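Non-canonical purine NTP pyrophosphatase (Coxiella burnetii, PDB 3TQU) probably hydrolyses non-canonical purine nucleoside triphosphates such as XTP, dITP and ITP to monophosphates and diphosphate, clearing them from the nucleotide pool. Local coordinates at residues F31-E44 with I55-L69. Residues are numbered along the deposited sequence; the frame is centred on the assembly and turned at random.
Sequences FIPQTEFSVPDIEE and IKARHAAKQTGLPAL. With CA (calcium ion), chain E.
His59 reaches from helix 49-64 into the loop that follows strand 29-33, and most of its side chain packs against that loop. CB rests on CG2 and CD1 of Ile42. With CG anti to the backbone N (chi1 176°), the ring runs out past Ile42, whose CB lies over one face, near CG and CD2, and makes a CH-pi contact, 3.9 Å from the centroid. ND1 passes CD1 of the same isoleucine, while CG of Gln63, one helical turn on, lies over the rim of the opposite face. At the tip NE2 donates to Pro40 O at 3.0 Å, near the ring plane but bent (N-H...O 136°), and CG1 of Val39 packs against NE2. A histidine suits this place because its flat aromatic ring can take aliphatic groups over its faces yet offers an N-H at its edge for the loop carbonyl.

Farther along the helix, CG2 of Thr64 sits over a face of the Phe37 ring, 3.4 Å from Phe37 CG, and Thr64 OG1 turns back to Ala60 O and accepts from Leu66 N, an ST turn at the helix end. Water 1 donates to Gln34 OE1 and Lys56 O, bridging the buried amide to the helix. Lys56, long enough to reach the metal-binding carboxylate, puts NZ 2.8 Å from Glu44 OE2, above the carboxylate plane, and also bonds Asp71 O; this salt bridge probably helps orient the carboxylate. Glu44 holds the calcium ion through both oxygens, and Asp72 adds a ligand, forming the acidic metal site of the HAM1 NTPase fold, where magnesium is the expected cofactor.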
loop_
_atom_site.group_PDB
_atom_site.type_symbol
_atom_site.label_atom_id
_atom_site.label_comp_id
_atom_site.label_asym_id
_atom_site.label_seq_id
_atom_site.Cartn_x
_atom_site.Cartn_y
_atom_site.Cartn_z
ATOM N N PHE A 31 -11.263 -19.351 -2.661
ATOM C CA PHE A 31 -11.393 -18.425 -1.546
ATOM C C PHE A 31 -12.338 -18.964 -0.478
ATOM O O PHE A 31 -13.430 -19.446 -0.780
ATOM C CB PHE A 31 -11.842 -17.051 -2.034
ATOM C CG PHE A 31 -10.738 -16.252 -2.660
ATOM C CD1 PHE A 31 -9.983 -15.378 -1.898
ATOM C CD2 PHE A 31 -10.436 -16.397 -4.003
ATOM C CE1 PHE A 31 -8.954 -14.646 -2.472
ATOM C CE2 PHE A 31 -9.410 -15.672 -4.577
ATOM C CZ PHE A 31 -8.669 -14.797 -3.810
ATOM N N ILE A 32 -11.901 -18.881 0.773
ATOM C CA ILE A 32 -12.682 -19.372 1.896
ATOM C C ILE A 32 -12.914 -18.243 2.888
ATOM O O ILE A 32 -11.960 -17.679 3.426
ATOM C CB ILE A 32 -11.951 -20.516 2.613
ATOM C CG1 ILE A 32 -11.550 -21.601 1.609
ATOM C CG2 ILE A 32 -12.817 -21.082 3.734
ATOM C CD1 ILE A 32 -10.725 -22.709 2.214
ATOM N N PRO A 33 -14.184 -17.896 3.130
ATOM C CA PRO A 33 -14.498 -16.837 4.093
ATOM C C PRO A 33 -13.924 -17.188 5.463
ATOM O O PRO A 33 -13.946 -18.358 5.853
ATOM C CB PRO A 33 -16.032 -16.842 4.132
ATOM C CG PRO A 33 -16.445 -17.435 2.821
ATOM C CD PRO A 33 -15.393 -18.458 2.502
ATOM N N GLN A 34 -13.406 -16.195 6.178
ATOM C CA GLN A 34 -12.787 -16.456 7.471
ATOM C C GLN A 34 -13.776 -17.088 8.440
ATOM O O GLN A 34 -13.383 -17.786 9.370
ATOM C CB GLN A 34 -12.179 -15.185 8.066
ATOM C CG GLN A 34 -13.183 -14.119 8.467
ATOM C CD GLN A 34 -12.512 -12.889 9.041
ATOM O OE1 GLN A 34 -11.314 -12.675 8.848
ATOM N NE2 GLN A 34 -13.280 -12.073 9.754
ATOM N N THR A 35 -15.064 -16.855 8.209
ATOM C CA THR A 35 -16.102 -17.439 9.053
ATOM C C THR A 35 -16.087 -18.965 9.032
ATOM O O THR A 35 -16.602 -19.607 9.946
ATOM C CB THR A 35 -17.499 -16.947 8.646
ATOM O OG1 THR A 35 -17.664 -17.105 7.231
ATOM C CG2 THR A 35 -17.674 -15.478 9.017
ATOM N N GLU A 36 -15.497 -19.545 7.992
ATOM C CA GLU A 36 -15.423 -21.000 7.878
ATOM C C GLU A 36 -14.343 -21.578 8.785
ATOM O O GLU A 36 -14.223 -22.796 8.931
ATOM C CB GLU A 36 -15.188 -21.414 6.427
ATOM C CG GLU A 36 -16.428 -21.286 5.560
ATOM C CD GLU A 36 -17.550 -22.194 6.032
ATOM O OE1 GLU A 36 -17.385 -23.428 5.950
ATOM O OE2 GLU A 36 -18.589 -21.677 6.494
ATOM N N PHE A 37 -13.561 -20.684 9.384
ATOM C CA PHE A 37 -12.537 -21.048 10.357
ATOM C C PHE A 37 -12.921 -20.496 11.722
ATOM O O PHE A 37 -12.133 -20.543 12.666
ATOM C CB PHE A 37 -11.182 -20.468 9.949
ATOM C CG PHE A 37 -10.613 -21.068 8.697
ATOM C CD1 PHE A 37 -9.695 -22.103 8.765
ATOM C CD2 PHE A 37 -10.995 -20.600 7.453
ATOM C CE1 PHE A 37 -9.167 -22.659 7.615
ATOM C CE2 PHE A 37 -10.472 -21.151 6.298
ATOM C CZ PHE A 37 -9.558 -22.181 6.378
ATOM N N SER A 38 -14.133 -19.958 11.807
ATOM C CA SER A 38 -14.626 -19.330 13.026
ATOM C C SER A 38 -13.734 -18.185 13.496
ATOM O O SER A 38 -13.525 -18.000 14.696
ATOM C CB SER A 38 -14.806 -20.366 14.135
ATOM O OG SER A 38 -15.791 -21.314 13.764
ATOM N N VAL A 39 -13.215 -17.416 12.543
ATOM C CA VAL A 39 -12.429 -16.231 12.859
ATOM C C VAL A 39 -13.354 -15.044 13.108
ATOM O O VAL A 39 -14.190 -14.717 12.266
ATOM C CB VAL A 39 -11.462 -15.873 11.712
ATOM C CG1 VAL A 39 -10.685 -14.609 12.042
ATOM C CG2 VAL A 39 -10.517 -17.036 11.433
ATOM N N PRO A 40 -13.209 -14.396 14.271
ATOM C CA PRO A 40 -14.032 -13.221 14.573
ATOM C C PRO A 40 -13.539 -11.985 13.821
ATOM O O PRO A 40 -12.375 -11.937 13.415
ATOM C CB PRO A 40 -13.824 -13.036 16.076
ATOM C CG PRO A 40 -12.464 -13.586 16.330
ATOM C CD PRO A 40 -12.290 -14.732 15.371
ATOM N N ASP A 41 -14.418 -11.010 13.625
ATOM C CA ASP A 41 -14.015 -9.732 13.049
ATOM C C ASP A 41 -13.015 -9.051 13.977
ATOM O O ASP A 41 -13.095 -9.190 15.199
ATOM C CB ASP A 41 -15.224 -8.815 12.853
ATOM C CG ASP A 41 -16.089 -9.224 11.675
ATOM O OD1 ASP A 41 -15.859 -10.307 11.104
ATOM O OD2 ASP A 41 -17.011 -8.458 11.326
ATOM N N ILE A 42 -12.076 -8.317 13.391
ATOM C CA ILE A 42 -11.136 -7.516 14.161
ATOM C C ILE A 42 -11.425 -6.045 13.892
ATOM O O ILE A 42 -11.843 -5.683 12.795
ATOM C CB ILE A 42 -9.674 -7.848 13.789
ATOM C CG1 ILE A 42 -8.705 -7.077 14.685
ATOM C CG2 ILE A 42 -9.415 -7.546 12.319
ATOM C CD1 ILE A 42 -7.256 -7.484 14.515
ATOM N N GLU A 43 -11.216 -5.200 14.896
ATOM C CA GLU A 43 -11.537 -3.780 14.780
ATOM C C GLU A 43 -10.620 -3.034 13.811
ATOM O O GLU A 43 -9.399 -3.176 13.859
ATOM C CB GLU A 43 -11.496 -3.111 16.156
ATOM C CG GLU A 43 -11.837 -1.629 16.129
ATOM C CD GLU A 43 -11.733 -0.976 17.494
ATOM O OE1 GLU A 43 -11.454 -1.691 18.480
ATOM O OE2 GLU A 43 -11.927 0.257 17.581
ATOM N N GLU A 44 -11.217 -2.240 12.928
ATOM C CA GLU A 44 -10.454 -1.386 12.028
ATOM C C GLU A 44 -10.043 -0.102 12.740
ATOM O O GLU A 44 -10.876 0.759 13.022
ATOM C CB GLU A 44 -11.274 -1.057 10.785
ATOM C CG GLU A 44 -11.498 -2.244 9.870
ATOM C CD GLU A 44 -12.477 -1.933 8.766
ATOM O OE1 GLU A 44 -13.557 -1.391 9.076
ATOM O OE2 GLU A 44 -12.167 -2.220 7.591
ATOM N N ILE A 55 -4.580 -4.843 8.470
ATOM C CA ILE A 55 -5.008 -5.280 9.793
ATOM C C ILE A 55 -5.908 -6.507 9.692
ATOM O O ILE A 55 -5.752 -7.466 10.442
ATOM C CB ILE A 55 -5.745 -4.159 10.553
ATOM C CG1 ILE A 55 -4.749 -3.104 11.048
ATOM C CG2 ILE A 55 -6.532 -4.732 11.725
ATOM C CD1 ILE A 55 -5.402 -1.912 11.730
ATOM N N LYS A 56 -6.839 -6.474 8.746
ATOM C CA LYS A 56 -7.832 -7.532 8.619
ATOM C C LYS A 56 -7.263 -8.782 7.944
ATOM O O LYS A 56 -7.593 -9.904 8.325
ATOM C CB LYS A 56 -9.071 -7.016 7.883
ATOM C CG LYS A 56 -9.764 -5.866 8.613
ATOM C CD LYS A 56 -11.091 -5.499 7.972
ATOM C CE LYS A 56 -10.909 -4.994 6.548
ATOM N NZ LYS A 56 -12.204 -4.516 5.975
ATOM N N ALA A 57 -6.399 -8.587 6.954
ATOM C CA ALA A 57 -5.763 -9.714 6.285
ATOM C C ALA A 57 -4.773 -10.424 7.208
ATOM O O ALA A 57 -4.730 -11.653 7.256
ATOM C CB ALA A 57 -5.075 -9.259 5.001
ATOM N N ARG A 58 -3.981 -9.652 7.945
ATOM C CA ARG A 58 -3.012 -10.239 8.864
ATOM C C ARG A 58 -3.708 -11.053 9.944
ATOM O O ARG A 58 -3.225 -12.114 10.343
ATOM C CB ARG A 58 -2.138 -9.171 9.516
ATOM C CG ARG A 58 -1.115 -9.766 10.476
ATOM C CD ARG A 58 -0.643 -8.772 11.522
ATOM N NE ARG A 58 0.079 -7.642 10.949
ATOM C CZ ARG A 58 -0.358 -6.389 10.992
ATOM N NH1 ARG A 58 -1.512 -6.112 11.577
ATOM N NH2 ARG A 58 0.355 -5.416 10.451
ATOM N N HIS A 59 -4.838 -10.540 10.423
ATOM C CA HIS A 59 -5.630 -11.221 11.440
ATOM C C HIS A 59 -6.109 -12.571 10.924
ATOM O O HIS A 59 -5.919 -13.601 11.574
ATOM C CB HIS A 59 -6.826 -10.353 11.841
ATOM C CG HIS A 59 -7.749 -11.006 12.822
ATOM N ND1 HIS A 59 -7.352 -11.373 14.089
ATOM C CD2 HIS A 59 -9.056 -11.344 12.724
ATOM C CE1 HIS A 59 -8.374 -11.913 14.728
ATOM N NE2 HIS A 59 -9.420 -11.908 13.921
ATOM N N ALA A 60 -6.724 -12.560 9.746
ATOM C CA ALA A 60 -7.243 -13.782 9.146
ATOM C C ALA A 60 -6.137 -14.811 8.925
ATOM O O ALA A 60 -6.321 -16.004 9.188
ATOM C CB ALA A 60 -7.957 -13.468 7.838
ATOM N N ALA A 61 -4.986 -14.348 8.444
ATOM C CA ALA A 61 -3.857 -15.233 8.175
ATOM C C ALA A 61 -3.307 -15.830 9.464
ATOM O O ALA A 61 -2.945 -17.005 9.516
ATOM C CB ALA A 61 -2.753 -14.482 7.432
ATOM N N LYS A 62 -3.241 -15.001 10.499
ATOM C CA LYS A 62 -2.737 -15.429 11.794
ATOM C C LYS A 62 -3.575 -16.574 12.355
ATOM O O LYS A 62 -3.042 -17.587 12.806
ATOM C CB LYS A 62 -2.742 -14.253 12.769
ATOM C CG LYS A 62 -2.100 -14.554 14.109
ATOM C CD LYS A 62 -2.275 -13.386 15.064
ATOM C CE LYS A 62 -1.513 -13.615 16.356
ATOM N NZ LYS A 62 -0.052 -13.731 16.105
ATOM N N GLN A 63 -4.893 -16.412 12.319
ATOM C CA GLN A 63 -5.794 -17.390 12.917
ATOM C C GLN A 63 -5.932 -18.673 12.099
ATOM O O GLN A 63 -6.100 -19.756 12.663
ATOM C CB GLN A 63 -7.173 -16.769 13.151
ATOM C CG GLN A 63 -7.126 -15.455 13.894
ATOM C CD GLN A 63 -6.263 -15.529 15.136
ATOM O OE1 GLN A 63 -5.444 -14.644 15.387
ATOM N NE2 GLN A 63 -6.442 -16.584 15.922
ATOM N N THR A 64 -5.864 -18.555 10.777
ATOM C CA THR A 64 -6.116 -19.699 9.904
ATOM C C THR A 64 -4.853 -20.444 9.474
ATOM O O THR A 64 -4.903 -21.638 9.182
ATOM C CB THR A 64 -6.908 -19.290 8.647
ATOM O OG1 THR A 64 -6.126 -18.383 7.862
ATOM C CG2 THR A 64 -8.219 -18.627 9.038
ATOM N N GLY A 65 -3.726 -19.743 9.432
ATOM C CA GLY A 65 -2.488 -20.343 8.965
ATOM C C GLY A 65 -2.392 -20.367 7.449
ATOM O O GLY A 65 -1.444 -20.920 6.888
ATOM N N LEU A 66 -3.375 -19.767 6.783
ATOM C CA LEU A 66 -3.393 -19.696 5.325
ATOM C C LEU A 66 -3.120 -18.267 4.865
ATOM O O LEU A 66 -3.211 -17.338 5.663
ATOM C CB LEU A 66 -4.756 -20.136 4.791
ATOM C CG LEU A 66 -5.194 -21.595 4.907
ATOM C CD1 LEU A 66 -6.590 -21.747 4.331
ATOM C CD2 LEU A 66 -4.221 -22.519 4.197
ATOM N N PRO A 67 -2.783 -18.090 3.577
ATOM C CA PRO A 67 -2.736 -16.740 3.004
ATOM C C PRO A 67 -4.101 -16.087 3.172
ATOM O O PRO A 67 -5.104 -16.793 3.179
ATOM C CB PRO A 67 -2.462 -16.997 1.521
ATOM C CG PRO A 67 -1.815 -18.342 1.477
ATOM C CD PRO A 67 -2.434 -19.127 2.589
ATOM N N ALA A 68 -4.149 -14.768 3.310
ATOM C CA ALA A 68 -5.422 -14.103 3.545
ATOM C C ALA A 68 -5.514 -12.813 2.751
ATOM O O ALA A 68 -4.517 -12.115 2.558
ATOM C CB ALA A 68 -5.622 -13.838 5.028
ATOM N N LEU A 69 -6.722 -12.504 2.295
ATOM C CA LEU A 69 -6.963 -11.314 1.496
ATOM C C LEU A 69 -8.062 -10.482 2.134
ATOM O O LEU A 69 -9.116 -11.007 2.507
ATOM C CB LEU A 69 -7.359 -11.712 0.074
ATOM C CG LEU A 69 -7.538 -10.605 -0.965
ATOM C CD1 LEU A 69 -7.309 -11.158 -2.360
ATOM C CD2 LEU A 69 -8.918 -9.955 -0.854
HETATM CA CA CA E . -14.121 -0.506 6.543
HETATM O O HOH W 1 -9.977 -10.434 9.518
HETATM O O HOH W 2 -16.333 0.532 7.494
HETATM O O HOH W 3 -15.260 0.453 4.408
HETATM O O HOH W 4 -14.456 -2.590 5.190
HETATM O O HOH W 5 -16.144 -2.094 7.206
HETATM O O HOH W 6 -12.703 1.675 7.000
#